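Long-range contact in substrate-binding protein (Synechococcus sp., PDB 6WPN), which probably binds a sugar or oligosaccharide in the periplasm of a marine cyanobacterium, as the substrate-binding component of a transport system: residues R390-R401 and A412-Y423. Numbering follows the deposited sequence.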
ATOM      1  N   ARG A 390       2.507 -11.303  10.838  1.00 67.17           N
ATOM      2  CA  ARG A 390       2.053 -12.465  11.594  1.00 71.98           C
ATOM      3  C   ARG A 390       0.614 -12.265  12.054  1.00 60.10           C
ATOM      4  O   ARG A 390      -0.215 -13.177  11.962  1.00 60.54           O
ATOM      5  CB  ARG A 390       2.956 -12.676  12.810  1.00 76.45           C
ATOM      6  CG  ARG A 390       2.579 -13.854  13.698  1.00 81.65           C
ATOM      7  CD  ARG A 390       2.923 -15.181  13.049  1.00 94.36           C
ATOM      8  NE  ARG A 390       4.371 -15.270  12.851  1.00108.79           N
ATOM      9  CZ  ARG A 390       5.001 -16.307  12.311  1.00115.33           C
ATOM     10  NH1 ARG A 390       4.314 -17.368  11.909  1.00120.67           N
ATOM     11  NH2 ARG A 390       6.322 -16.284  12.183  1.00111.23           N
ATOM     12  N   LEU A 391       0.306 -11.062  12.546  1.00 50.62           N
ATOM     13  CA  LEU A 391      -1.049 -10.734  12.973  1.00 45.55           C
ATOM     14  C   LEU A 391      -2.024 -10.772  11.803  1.00 44.01           C
ATOM     15  O   LEU A 391      -3.126 -11.319  11.922  1.00 47.57           O
ATOM     16  CB  LEU A 391      -1.054  -9.357  13.633  1.00 54.18           C
ATOM     17  CG  LEU A 391      -2.404  -8.789  14.066  1.00 58.44           C
ATOM     18  CD1 LEU A 391      -2.949  -9.591  15.235  1.00 49.33           C
ATOM     19  CD2 LEU A 391      -2.284  -7.312  14.420  1.00 51.03           C
ATOM     20  N   GLN A 392      -1.637 -10.197  10.663  1.00 44.84           N
ATOM     21  CA  GLN A 392      -2.496 -10.238   9.485  1.00 47.01           C
ATOM     22  C   GLN A 392      -2.810 -11.670   9.080  1.00 53.49           C
ATOM     23  O   GLN A 392      -3.959 -11.997   8.759  1.00 58.18           O
ATOM     24  CB  GLN A 392      -1.834  -9.501   8.324  1.00 50.74           C
ATOM     25  CG  GLN A 392      -2.564  -9.683   7.003  1.00 52.21           C
ATOM     26  CD  GLN A 392      -1.865  -8.988   5.853  1.00 58.88           C
ATOM     27  OE1 GLN A 392      -1.567  -7.798   5.921  1.00 61.00           O
ATOM     28  NE2 GLN A 392      -1.595  -9.732   4.790  1.00 51.52           N
ATOM     29  N   SER A 393      -1.797 -12.538   9.083  1.00 51.75           N
ATOM     30  CA  SER A 393      -2.006 -13.920   8.670  1.00 50.95           C
ATOM     31  C   SER A 393      -2.978 -14.635   9.601  1.00 46.87           C
ATOM     32  O   SER A 393      -3.850 -15.381   9.144  1.00 50.20           O
ATOM     33  CB  SER A 393      -0.669 -14.653   8.611  1.00 42.12           C
ATOM     34  OG  SER A 393      -0.853 -15.987   8.174  1.00 64.21           O
ATOM     35  N   ILE A 394      -2.834 -14.430  10.912  1.00 47.43           N
ATOM     36  CA  ILE A 394      -3.726 -15.080  11.870  1.00 45.63           C
ATOM     37  C   ILE A 394      -5.159 -14.600  11.674  1.00 48.29           C
ATOM     38  O   ILE A 394      -6.106 -15.395  11.692  1.00 49.19           O
ATOM     39  CB  ILE A 394      -3.232 -14.844  13.310  1.00 53.19           C
ATOM     40  CG1 ILE A 394      -1.905 -15.573  13.547  1.00 49.00           C
ATOM     41  CG2 ILE A 394      -4.275 -15.287  14.321  1.00 53.67           C
ATOM     42  CD1 ILE A 394      -1.385 -15.433  14.945  1.00 51.30           C
ATOM     43  N   ILE A 395      -5.342 -13.294  11.494  1.00 43.62           N
ATOM     44  CA  ILE A 395      -6.688 -12.756  11.335  1.00 49.17           C
ATOM     45  C   ILE A 395      -7.304 -13.240  10.025  1.00 49.30           C
ATOM     46  O   ILE A 395      -8.442 -13.722  10.000  1.00 41.36           O
ATOM     47  CB  ILE A 395      -6.665 -11.220  11.421  1.00 45.55           C
ATOM     48  CG1 ILE A 395      -6.246 -10.778  12.826  1.00 48.52           C
ATOM     49  CG2 ILE A 395      -8.026 -10.645  11.046  1.00 41.32           C
ATOM     50  CD1 ILE A 395      -6.137  -9.277  12.986  1.00 43.80           C
ATOM     51  N   TYR A 396      -6.549 -13.152   8.925  1.00 39.98           N
ATOM     52  CA  TYR A 396      -7.079 -13.589   7.636  1.00 48.41           C
ATOM     53  C   TYR A 396      -7.446 -15.071   7.654  1.00 44.42           C
ATOM     54  O   TYR A 396      -8.460 -15.473   7.069  1.00 38.95           O
ATOM     55  CB  TYR A 396      -6.073 -13.314   6.515  1.00 42.94           C
ATOM     56  CG  TYR A 396      -5.950 -11.863   6.090  1.00 39.01           C
ATOM     57  CD1 TYR A 396      -6.360 -10.829   6.921  1.00 40.05           C
ATOM     58  CD2 TYR A 396      -5.452 -11.535   4.835  1.00 41.91           C
ATOM     59  CE1 TYR A 396      -6.244  -9.511   6.530  1.00 38.76           C
ATOM     60  CE2 TYR A 396      -5.338 -10.221   4.427  1.00 38.48           C
ATOM     61  CZ  TYR A 396      -5.737  -9.211   5.277  1.00 46.55           C
ATOM     62  OH  TYR A 396      -5.625  -7.898   4.875  1.00 47.91           O
ATOM     63  N   THR A 397      -6.629 -15.900   8.313  1.00 40.92           N
ATOM     64  CA  THR A 397      -6.903 -17.335   8.371  1.00 41.96           C
ATOM     65  C   THR A 397      -8.185 -17.626   9.137  1.00 49.10           C
ATOM     66  O   THR A 397      -9.013 -18.430   8.693  1.00 52.12           O
ATOM     67  CB  THR A 397      -5.728 -18.079   9.005  1.00 47.11           C
ATOM     68  OG1 THR A 397      -4.570 -17.950   8.170  1.00 55.80           O
ATOM     69  CG2 THR A 397      -6.067 -19.553   9.189  1.00 44.93           C
ATOM     70  N   GLN A 398      -8.352 -17.010  10.310  1.00 51.84           N
ATOM     71  CA  GLN A 398      -9.556 -17.250  11.100  1.00 57.78           C
ATOM     72  C   GLN A 398     -10.790 -16.673  10.415  1.00 47.55           C
ATOM     73  O   GLN A 398     -11.852 -17.304  10.400  1.00 44.36           O
ATOM     74  CB  GLN A 398      -9.395 -16.666  12.506  1.00 52.51           C
ATOM     75  CG  GLN A 398      -8.329 -17.354  13.350  1.00 55.98           C
ATOM     76  CD  GLN A 398      -8.459 -18.869  13.344  1.00 57.94           C
ATOM     77  OE1 GLN A 398      -9.557 -19.416  13.470  1.00 60.03           O
ATOM     78  NE2 GLN A 398      -7.329 -19.556  13.209  1.00 54.48           N
ATOM     79  N   LEU A 399     -10.668 -15.478   9.835  1.00 50.82           N
ATOM     80  CA  LEU A 399     -11.796 -14.908   9.107  1.00 50.92           C
ATOM     81  C   LEU A 399     -12.187 -15.811   7.947  1.00 52.01           C
ATOM     82  O   LEU A 399     -13.377 -15.996   7.663  1.00 42.13           O
ATOM     83  CB  LEU A 399     -11.444 -13.508   8.605  1.00 39.33           C
ATOM     84  CG  LEU A 399     -12.516 -12.787   7.783  1.00 43.97           C
ATOM     85  CD1 LEU A 399     -13.798 -12.643   8.582  1.00 39.42           C
ATOM     86  CD2 LEU A 399     -12.024 -11.427   7.335  1.00 42.50           C
ATOM     87  N   GLN A 400     -11.195 -16.434   7.314  1.00 50.98           N
ATOM     88  CA  GLN A 400     -11.459 -17.339   6.205  1.00 49.25           C
ATOM     89  C   GLN A 400     -12.274 -18.544   6.651  1.00 50.65           C
ATOM     90  O   GLN A 400     -13.188 -18.982   5.941  1.00 46.60           O
ATOM     91  CB  GLN A 400     -10.129 -17.771   5.597  1.00 48.69           C
ATOM     92  CG  GLN A 400     -10.218 -18.436   4.258  1.00 65.93           C
ATOM     93  CD  GLN A 400      -8.850 -18.561   3.617  1.00 75.67           C
ATOM     94  OE1 GLN A 400      -8.024 -17.650   3.715  1.00 69.46           O
ATOM     95  NE2 GLN A 400      -8.601 -19.692   2.959  1.00 77.14           N
ATOM     96  N   ARG A 401     -11.972 -19.087   7.833  1.00 47.69           N
ATOM     97  CA  ARG A 401     -12.760 -20.195   8.361  1.00 43.53           C
ATOM     98  C   ARG A 401     -14.203 -19.786   8.621  1.00 43.89           C
ATOM     99  O   ARG A 401     -15.117 -20.603   8.470  1.00 49.78           O
ATOM    100  CB  ARG A 401     -12.132 -20.724   9.651  1.00 57.17           C
ATOM    101  CG  ARG A 401     -10.731 -21.276   9.495  1.00 46.02           C
ATOM    102  CD  ARG A 401     -10.178 -21.654  10.848  1.00 48.22           C
ATOM    103  NE  ARG A 401     -10.862 -22.817  11.394  1.00 51.05           N
ATOM    104  CZ  ARG A 401     -10.801 -23.186  12.669  1.00 56.49           C
ATOM    105  NH1 ARG A 401     -10.101 -22.464  13.531  1.00 61.97           N
ATOM    106  NH2 ARG A 401     -11.440 -24.274  13.080  1.00 53.93           N
ATOM    107  N   ALA A 412     -14.098 -17.089  15.213  1.00 58.00           N
ATOM    108  CA  ALA A 412     -12.876 -16.645  14.546  1.00 60.48           C
ATOM    109  C   ALA A 412     -12.141 -15.601  15.379  1.00 56.62           C
ATOM    110  O   ALA A 412     -10.913 -15.651  15.511  1.00 52.66           O
ATOM    111  CB  ALA A 412     -13.205 -16.093  13.157  1.00 46.99           C
ATOM    112  N   VAL A 413     -12.886 -14.649  15.946  1.00 65.62           N
ATOM    113  CA  VAL A 413     -12.290 -13.608  16.782  1.00 60.73           C
ATOM    114  C   VAL A 413     -11.534 -14.230  17.944  1.00 60.82           C
ATOM    115  O   VAL A 413     -10.388 -13.864  18.229  1.00 64.61           O
ATOM    116  CB  VAL A 413     -13.376 -12.638  17.280  1.00 61.98           C
ATOM    117  CG1 VAL A 413     -12.770 -11.591  18.197  1.00 59.70           C
ATOM    118  CG2 VAL A 413     -14.079 -11.990  16.102  1.00 60.64           C
ATOM    119  N   LEU A 414     -12.170 -15.171  18.640  1.00 55.87           N
ATOM    120  CA  LEU A 414     -11.525 -15.784  19.795  1.00 65.60           C
ATOM    121  C   LEU A 414     -10.286 -16.563  19.380  1.00 65.32           C
ATOM    122  O   LEU A 414      -9.236 -16.460  20.026  1.00 64.41           O
ATOM    123  CB  LEU A 414     -12.506 -16.696  20.527  1.00 64.18           C
ATOM    124  CG  LEU A 414     -11.917 -17.185  21.845  1.00 85.61           C
ATOM    125  CD1 LEU A 414     -11.833 -16.024  22.833  1.00 96.03           C
ATOM    126  CD2 LEU A 414     -12.696 -18.361  22.419  1.00 85.90           C
ATOM    127  N   GLU A 415     -10.383 -17.339  18.297  1.00 65.45           N
ATOM    128  CA  GLU A 415      -9.230 -18.102  17.835  1.00 65.12           C
ATOM    129  C   GLU A 415      -8.093 -17.179  17.428  1.00 58.52           C
ATOM    130  O   GLU A 415      -6.931 -17.428  17.766  1.00 68.61           O
ATOM    131  CB  GLU A 415      -9.624 -19.002  16.662  1.00 66.16           C
ATOM    132  CG  GLU A 415     -10.616 -20.109  17.002  1.00 72.24           C
ATOM    133  CD  GLU A 415      -9.982 -21.268  17.742  1.00 87.64           C
ATOM    134  OE1 GLU A 415      -8.738 -21.295  17.854  1.00 93.35           O
ATOM    135  OE2 GLU A 415     -10.731 -22.150  18.218  1.00 97.06           O
ATOM    136  N   ALA A 416      -8.410 -16.093  16.721  1.00 53.14           N
ATOM    137  CA  ALA A 416      -7.374 -15.133  16.349  1.00 56.09           C
ATOM    138  C   ALA A 416      -6.753 -14.484  17.580  1.00 60.80           C
ATOM    139  O   ALA A 416      -5.527 -14.353  17.671  1.00 64.10           O
ATOM    140  CB  ALA A 416      -7.950 -14.074  15.411  1.00 49.65           C
ATOM    141  N   GLU A 417      -7.584 -14.076  18.539  1.00 61.26           N
ATOM    142  CA  GLU A 417      -7.068 -13.446  19.750  1.00 65.51           C
ATOM    143  C   GLU A 417      -6.136 -14.388  20.504  1.00 68.18           C
ATOM    144  O   GLU A 417      -5.054 -13.989  20.946  1.00 67.46           O
ATOM    145  CB  GLU A 417      -8.229 -13.004  20.643  1.00 62.56           C
ATOM    146  CG  GLU A 417      -7.798 -12.477  21.999  1.00 68.59           C
ATOM    147  CD  GLU A 417      -8.953 -12.371  22.977  1.00 77.06           C
ATOM    148  OE1 GLU A 417      -9.741 -13.338  23.088  1.00 78.36           O
ATOM    149  OE2 GLU A 417      -9.076 -11.313  23.631  1.00 75.15           O
ATOM    150  N   GLN A 418      -6.544 -15.648  20.659  1.00 68.39           N
ATOM    151  CA  GLN A 418      -5.744 -16.597  21.426  1.00 72.51           C
ATOM    152  C   GLN A 418      -4.467 -16.983  20.688  1.00 71.18           C
ATOM    153  O   GLN A 418      -3.411 -17.141  21.310  1.00 63.86           O
ATOM    154  CB  GLN A 418      -6.584 -17.832  21.741  1.00 73.24           C
ATOM    155  CG  GLN A 418      -7.723 -17.548  22.704  1.00 87.75           C
ATOM    156  CD  GLN A 418      -8.732 -18.676  22.768  1.00100.45           C
ATOM    157  OE1 GLN A 418      -8.704 -19.597  21.951  1.00102.56           O
ATOM    158  NE2 GLN A 418      -9.627 -18.615  23.749  1.00106.52           N
ATOM    159  N   GLN A 419      -4.539 -17.129  19.362  1.00 60.49           N
ATOM    160  CA  GLN A 419      -3.342 -17.448  18.590  1.00 62.53           C
ATOM    161  C   GLN A 419      -2.339 -16.300  18.607  1.00 68.78           C
ATOM    162  O   GLN A 419      -1.131 -16.531  18.733  1.00 75.40           O
ATOM    163  CB  GLN A 419      -3.717 -17.821  17.159  1.00 58.87           C
ATOM    164  CG  GLN A 419      -4.402 -19.170  17.055  1.00 62.73           C
ATOM    165  CD  GLN A 419      -4.540 -19.642  15.625  1.00 68.18           C
ATOM    166  OE1 GLN A 419      -4.082 -18.976  14.694  1.00 68.78           O
ATOM    167  NE2 GLN A 419      -5.171 -20.799  15.438  1.00 72.44           N
ATOM    168  N   TRP A 420      -2.810 -15.057  18.466  1.00 61.10           N
ATOM    169  CA  TRP A 420      -1.885 -13.929  18.520  1.00 58.27           C
ATOM    170  C   TRP A 420      -1.240 -13.810  19.897  1.00 59.25           C
ATOM    171  O   TRP A 420      -0.041 -13.533  20.005  1.00 70.28           O
ATOM    172  CB  TRP A 420      -2.588 -12.622  18.153  1.00 55.62           C
ATOM    173  CG  TRP A 420      -1.714 -11.438  18.444  1.00 62.41           C
ATOM    174  CD1 TRP A 420      -1.798 -10.597  19.517  1.00 66.00           C
ATOM    175  CD2 TRP A 420      -0.584 -10.997  17.678  1.00 63.87           C
ATOM    176  NE1 TRP A 420      -0.803  -9.650  19.454  1.00 68.42           N
ATOM    177  CE2 TRP A 420      -0.046  -9.873  18.335  1.00 65.60           C
ATOM    178  CE3 TRP A 420       0.017 -11.439  16.492  1.00 62.91           C
ATOM    179  CZ2 TRP A 420       1.062  -9.182  17.845  1.00 64.28           C
ATOM    180  CZ3 TRP A 420       1.118 -10.753  16.008  1.00 55.00           C
ATOM    181  CH2 TRP A 420       1.629  -9.636  16.684  1.00 60.80           C
ATOM    182  N   ASN A 421      -2.021 -13.998  20.963  1.00 61.29           N
ATOM    183  CA  ASN A 421      -1.458 -13.892  22.305  1.00 77.12           C
ATOM    184  C   ASN A 421      -0.478 -15.022  22.588  1.00 83.71           C
ATOM    185  O   ASN A 421       0.456 -14.847  23.379  1.00 88.77           O
ATOM    186  CB  ASN A 421      -2.578 -13.865  23.346  1.00 75.75           C
ATOM    187  CG  ASN A 421      -3.333 -12.548  23.357  1.00 72.04           C
ATOM    188  OD1 ASN A 421      -2.811 -11.518  22.935  1.00 69.12           O
ATOM    189  ND2 ASN A 421      -4.572 -12.576  23.832  1.00 76.34           N
ATOM    190  N   ARG A 422      -0.678 -16.183  21.960  1.00 87.27           N
ATOM    191  CA  ARG A 422       0.334 -17.234  21.978  1.00 91.31           C
ATOM    192  C   ARG A 422       1.651 -16.729  21.399  1.00 90.58           C
ATOM    193  O   ARG A 422       2.717 -16.892  22.004  1.00 94.04           O
ATOM    194  CB  ARG A 422      -0.163 -18.432  21.169  1.00 98.25           C
ATOM    195  CG  ARG A 422      -1.123 -19.371  21.873  1.00109.62           C
ATOM    196  CD  ARG A 422      -1.800 -20.269  20.841  1.00115.10           C
ATOM    197  NE  ARG A 422      -0.850 -20.837  19.886  1.00118.24           N
ATOM    198  CZ  ARG A 422      -1.198 -21.512  18.793  1.00114.08           C
ATOM    199  NH1 ARG A 422      -2.480 -21.706  18.507  1.00110.96           N
ATOM    200  NH2 ARG A 422      -0.266 -21.988  17.978  1.00109.76           N
ATOM    201  N   TYR A 423       1.586 -16.111  20.218  1.00 83.26           N
ATOM    202  CA  TYR A 423       2.780 -15.583  19.563  1.00 80.24           C
ATOM    203  C   TYR A 423       3.373 -14.415  20.347  1.00 84.67           C
ATOM    204  O   TYR A 423       4.596 -14.326  20.509  1.00 76.55           O
ATOM    205  CB  TYR A 423       2.417 -15.171  18.132  1.00 69.35           C
ATOM    206  CG  TYR A 423       3.506 -14.514  17.304  1.00 73.82           C
ATOM    207  CD1 TYR A 423       3.591 -13.132  17.199  1.00 76.65           C
ATOM    208  CD2 TYR A 423       4.425 -15.281  16.598  1.00 79.92           C
ATOM    209  CE1 TYR A 423       4.576 -12.530  16.428  1.00 80.35           C
ATOM    210  CE2 TYR A 423       5.411 -14.690  15.824  1.00 78.86           C
ATOM    211  CZ  TYR A 423       5.482 -13.315  15.742  1.00 82.56           C
ATOM    212  OH  TYR A 423       6.461 -12.725  14.975  1.00 84.20           O
TER
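The last two helices of this probable solute-binding protein, joined by a short connection, form an antiparallel helical hairpin: the axes of 390-401 and 412-423 run at 155° and approach to 8.6 Å. At one end Arg390 lies across the Tyr423 ring, with CG 3.4 Å from the ring centroid and 4° off its normal, a CH-pi contact over the centre of the face. Arg390 CG stands anti to the backbone N (chi1 179°), and bends at chi2 and chi3 carry Arg390 NE to 3.2 Å from Tyr423 CE2. A serine in place of Tyr423 would probably leave the aliphatic part of Arg390 without its aromatic support and its guanidinium freer to turn. Beside this pair Leu391 meets the Trp420 indole, CB lying 3.5 Å from CZ3 while CD1 sits over one face, displaced toward the rim. The indole NE1 donates to the Gln212 carbonyl oxygen, which gives its N-H a partner outside the hairpin. Mid-contact, Ile394 places CG2 4.0 Å from Ala416 CB and sends CD1 toward the Trp420 backbone. With small Ala412 and Ala416 facing it, the backbone draws in: Gln398 CA is 4.8 Å from Ala412 CA, against 6.5 Å between Leu391 CA and Trp420 CA. Gln398 is a knob among Ala412, Glu415, Ala416 and Gln419. Within its helix, Arg401 NH1 donates to Gln398 OE1 at 3.1 Å, in the carbonyl plane and on a lone pair, though the bond is bent and OE1 tilted from the guanidinium plane. Phe225 of helix 219-233 touches Ile395 and Ala412, tying both helices to that neighbour. With no hydrogen bond joining the two segments, their mutual hold rests on apolar, CH-pi and knob-into-hole packing, while Gln398 OE1 is satisfied within its own helix and Trp420 NE1 by Gln212.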